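Local coordinates for integron cassette protein (Vibrio cholerae, PDB 3FY6) that is of unknown function but is encoded by a mobile integron gene cassette and probably offers a distinct interaction site on an unusual alpha-beta fold, at residues Y35-A47 and W57-D69. Sequence-based numbering, arbitrary orientation.
Sequences YMEISMGAVTIKA and WSEETLQDIMNND
Ala47 presses its methyl group over the Trp57 indole in a CH-pi contact, CB standing 3.4 Å from the centroid of the six-membered ring and 13° off its normal. Ile38 CD1 meets the rim of this ring in its plane, 3.9 Å from Trp57 CH2, while Met36, its chain bent at the selenium, brings CE obliquely to Trp57 CZ2. Antiparallel pairing ends here with a clearly bent bond from Ser58 N to Lys46 O (3.1 Å). Segment 57-69 thus illustrates how an edge strand can hand its chain over to a helix packed on the same sheet: Trp57 pairs with Ala47, and Ser58 to Thr61 lead into helix 62-67. Ile45 fills the next position, a chi1 of 65° sending its CG1-CD1 branch to the start of the helix, where CD1 lies 3.6 Å from Leu62 N and 4.0 Å from Ile65 CD1. Two margins face solvent: Val43, exposed beside the type II' turn, meets the helix through CG1 against Ile65 CG2 (3.8 Å), and exposed Glu60 flanks Ile45 CG2. A capping box of Thr61 and Asp64 starts helix 62-67, which runs nearly antiparallel to strand 43-47 (167°). Beyond, Gln82 of helix 77-89 binds Trp57 NE1, and Tyr27 of strand 23-31 holds Asp69 beside Met40.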
# COMPACT_ATOMS: atom_id res chain seq x y z
N TYR A 35 -8.07 -14.69 18.60
CA TYR A 35 -8.10 -14.39 17.18
C TYR A 35 -8.72 -13.03 16.92
O TYR A 35 -9.41 -12.48 17.78
CB TYR A 35 -8.90 -15.46 16.44
CG TYR A 35 -10.38 -15.43 16.76
CD1 TYR A 35 -10.92 -16.27 17.73
CD2 TYR A 35 -11.24 -14.55 16.11
CE1 TYR A 35 -12.28 -16.25 18.03
CE2 TYR A 35 -12.60 -14.52 16.40
CZ TYR A 35 -13.11 -15.37 17.36
OH TYR A 35 -14.46 -15.35 17.65
N MSE A 36 -8.49 -12.50 15.72
CA MSE A 36 -9.17 -11.28 15.30
C MSE A 36 -9.86 -11.56 13.96
O MSE A 36 -9.32 -12.28 13.13
CB MSE A 36 -8.18 -10.12 15.14
CG MSE A 36 -8.76 -8.90 14.44
SE MSE A 36 -7.39 -7.55 14.02
CE MSE A 36 -5.93 -8.74 13.71
N GLU A 37 -11.04 -10.98 13.77
CA GLU A 37 -11.71 -11.06 12.48
C GLU A 37 -12.03 -9.67 11.95
O GLU A 37 -12.25 -8.74 12.71
CB GLU A 37 -12.99 -11.89 12.57
CG GLU A 37 -12.73 -13.35 12.93
CD GLU A 37 -13.97 -14.21 12.81
OE1 GLU A 37 -15.09 -13.66 12.77
OE2 GLU A 37 -13.82 -15.45 12.76
N ILE A 38 -12.01 -9.55 10.63
CA ILE A 38 -12.36 -8.30 9.96
C ILE A 38 -13.40 -8.63 8.90
O ILE A 38 -13.16 -9.44 8.00
CB ILE A 38 -11.14 -7.66 9.29
CG1 ILE A 38 -10.02 -7.44 10.31
CG2 ILE A 38 -11.53 -6.34 8.61
CD1 ILE A 38 -8.63 -7.39 9.67
N SER A 39 -14.56 -8.00 9.03
CA SER A 39 -15.68 -8.25 8.12
C SER A 39 -16.05 -7.02 7.32
O SER A 39 -16.05 -5.90 7.83
CB SER A 39 -16.90 -8.73 8.91
OG SER A 39 -16.69 -10.02 9.44
N MSE A 40 -16.36 -7.24 6.05
CA MSE A 40 -16.90 -6.21 5.19
C MSE A 40 -18.04 -6.90 4.47
O MSE A 40 -17.82 -7.78 3.65
CB MSE A 40 -15.84 -5.77 4.17
CG MSE A 40 -15.95 -4.30 3.76
SE MSE A 40 -17.43 -3.82 2.56
CE MSE A 40 -17.36 -5.35 1.34
N GLY A 41 -19.27 -6.52 4.81
CA GLY A 41 -20.43 -7.19 4.26
C GLY A 41 -20.39 -8.67 4.54
O GLY A 41 -20.33 -9.09 5.70
N ALA A 42 -20.41 -9.48 3.49
CA ALA A 42 -20.46 -10.93 3.66
C ALA A 42 -19.08 -11.59 3.78
O ALA A 42 -18.98 -12.80 3.97
CB ALA A 42 -21.25 -11.56 2.51
N VAL A 43 -18.03 -10.79 3.67
CA VAL A 43 -16.68 -11.34 3.63
C VAL A 43 -15.96 -11.17 4.96
O VAL A 43 -15.91 -10.08 5.51
CB VAL A 43 -15.83 -10.65 2.55
CG1 VAL A 43 -14.39 -11.07 2.68
CG2 VAL A 43 -16.37 -10.96 1.16
N THR A 44 -15.37 -12.26 5.46
CA THR A 44 -14.64 -12.23 6.71
C THR A 44 -13.26 -12.86 6.55
O THR A 44 -13.14 -13.98 6.07
CB THR A 44 -15.40 -12.99 7.83
OG1 THR A 44 -16.69 -12.41 8.02
CG2 THR A 44 -14.62 -12.93 9.14
N ILE A 45 -12.22 -12.13 6.94
CA ILE A 45 -10.89 -12.71 7.05
C ILE A 45 -10.51 -12.82 8.53
O ILE A 45 -11.09 -12.13 9.38
CB ILE A 45 -9.83 -11.89 6.29
CG1 ILE A 45 -9.67 -10.50 6.91
CG2 ILE A 45 -10.20 -11.81 4.81
CD1 ILE A 45 -8.68 -9.63 6.19
N LYS A 46 -9.57 -13.71 8.83
CA LYS A 46 -9.28 -14.05 10.21
C LYS A 46 -7.80 -14.21 10.48
O LYS A 46 -7.09 -14.83 9.69
CB LYS A 46 -10.00 -15.35 10.59
CG LYS A 46 -9.71 -15.81 12.01
CD LYS A 46 -10.70 -16.87 12.46
CE LYS A 46 -10.29 -17.43 13.81
NZ LYS A 46 -11.32 -18.37 14.35
N ALA A 47 -7.35 -13.66 11.61
CA ALA A 47 -6.00 -13.90 12.11
C ALA A 47 -6.10 -14.66 13.43
O ALA A 47 -6.80 -14.24 14.34
CB ALA A 47 -5.26 -12.58 12.32
N TRP A 57 -2.61 -15.67 9.42
CA TRP A 57 -3.60 -14.90 8.68
C TRP A 57 -4.22 -15.67 7.51
O TRP A 57 -3.59 -16.55 6.94
CB TRP A 57 -2.98 -13.62 8.12
CG TRP A 57 -2.89 -12.49 9.09
CD1 TRP A 57 -1.84 -12.20 9.92
CD2 TRP A 57 -3.88 -11.49 9.33
NE1 TRP A 57 -2.13 -11.09 10.67
CE2 TRP A 57 -3.37 -10.63 10.31
CE3 TRP A 57 -5.15 -11.24 8.80
CZ2 TRP A 57 -4.09 -9.53 10.79
CZ3 TRP A 57 -5.86 -10.16 9.27
CH2 TRP A 57 -5.33 -9.31 10.25
N SER A 58 -5.45 -15.30 7.16
CA SER A 58 -6.05 -15.71 5.90
C SER A 58 -5.13 -15.32 4.76
O SER A 58 -4.42 -14.32 4.86
CB SER A 58 -7.37 -14.97 5.70
OG SER A 58 -7.14 -13.57 5.76
N GLU A 59 -5.14 -16.09 3.68
CA GLU A 59 -4.33 -15.75 2.51
C GLU A 59 -4.97 -14.61 1.70
O GLU A 59 -4.27 -13.88 1.02
CB GLU A 59 -4.13 -16.98 1.62
CG GLU A 59 -3.15 -17.99 2.19
CD GLU A 59 -3.16 -19.31 1.45
OE1 GLU A 59 -4.05 -19.50 0.58
OE2 GLU A 59 -2.30 -20.16 1.73
N GLU A 60 -6.29 -14.49 1.78
CA GLU A 60 -6.97 -13.30 1.28
C GLU A 60 -6.66 -12.17 2.26
O GLU A 60 -7.08 -12.23 3.41
CB GLU A 60 -8.47 -13.54 1.24
CG GLU A 60 -9.24 -12.57 0.36
CD GLU A 60 -9.18 -12.95 -1.09
OE1 GLU A 60 -8.06 -13.16 -1.61
OE2 GLU A 60 -10.25 -13.04 -1.73
N THR A 61 -5.90 -11.17 1.82
CA THR A 61 -5.45 -10.12 2.73
C THR A 61 -6.48 -9.00 2.86
O THR A 61 -7.42 -8.90 2.06
CB THR A 61 -4.13 -9.48 2.25
OG1 THR A 61 -4.34 -8.83 1.00
CG2 THR A 61 -3.03 -10.54 2.11
N LEU A 62 -6.29 -8.15 3.87
CA LEU A 62 -7.10 -6.95 4.04
C LEU A 62 -7.03 -6.10 2.79
O LEU A 62 -8.02 -5.52 2.35
CB LEU A 62 -6.55 -6.15 5.22
CG LEU A 62 -7.41 -4.97 5.64
CD1 LEU A 62 -8.78 -5.48 6.06
CD2 LEU A 62 -6.75 -4.23 6.78
N GLN A 63 -5.84 -6.04 2.20
CA GLN A 63 -5.63 -5.29 0.98
C GLN A 63 -6.52 -5.83 -0.14
O GLN A 63 -7.15 -5.07 -0.87
CB GLN A 63 -4.14 -5.32 0.61
CG GLN A 63 -3.23 -4.57 1.60
CD GLN A 63 -2.92 -5.34 2.90
OE1 GLN A 63 -2.83 -6.58 2.90
NE2 GLN A 63 -2.73 -4.61 3.99
N ASP A 64 -6.58 -7.16 -0.27
CA ASP A 64 -7.41 -7.80 -1.29
C ASP A 64 -8.88 -7.39 -1.18
O ASP A 64 -9.49 -7.02 -2.17
CB ASP A 64 -7.31 -9.33 -1.20
CG ASP A 64 -5.96 -9.86 -1.67
OD1 ASP A 64 -5.24 -9.13 -2.38
OD2 ASP A 64 -5.62 -11.01 -1.32
N ILE A 65 -9.44 -7.47 0.02
CA ILE A 65 -10.87 -7.16 0.17
C ILE A 65 -11.14 -5.67 -0.05
O ILE A 65 -12.15 -5.30 -0.63
CB ILE A 65 -11.50 -7.69 1.50
CG1 ILE A 65 -10.95 -6.96 2.72
CG2 ILE A 65 -11.25 -9.20 1.65
CD1 ILE A 65 -11.34 -7.63 4.04
N MSE A 66 -10.21 -4.83 0.38
CA MSE A 66 -10.32 -3.41 0.11
C MSE A 66 -10.18 -3.07 -1.39
O MSE A 66 -10.81 -2.12 -1.87
CB MSE A 66 -9.31 -2.61 0.94
CG MSE A 66 -9.62 -2.64 2.43
SE MSE A 66 -8.52 -1.34 3.37
CE MSE A 66 -9.14 -1.62 5.21
N ASN A 67 -9.36 -3.83 -2.12
CA ASN A 67 -9.20 -3.63 -3.56
C ASN A 67 -10.55 -3.81 -4.22
O ASN A 67 -10.87 -3.17 -5.21
CB ASN A 67 -8.20 -4.62 -4.18
CG ASN A 67 -6.73 -4.25 -3.92
OD1 ASN A 67 -5.83 -5.00 -4.30
ND2 ASN A 67 -6.49 -3.11 -3.28
N ASN A 68 -11.36 -4.70 -3.65
CA ASN A 68 -12.69 -4.94 -4.16
C ASN A 68 -13.61 -3.72 -4.01
O ASN A 68 -14.57 -3.57 -4.76
CB ASN A 68 -13.30 -6.18 -3.51
CG ASN A 68 -12.76 -7.46 -4.11
OD1 ASN A 68 -12.27 -7.47 -5.24
ND2 ASN A 68 -12.84 -8.55 -3.35
N ASP A 69 -13.31 -2.86 -3.05
CA ASP A 69 -14.03 -1.60 -2.91
C ASP A 69 -13.34 -0.48 -3.70
O ASP A 69 -13.65 0.70 -3.51
CB ASP A 69 -14.17 -1.21 -1.44
CG ASP A 69 -15.26 -1.99 -0.72
OD1 ASP A 69 -16.12 -2.60 -1.40
OD2 ASP A 69 -15.27 -1.98 0.54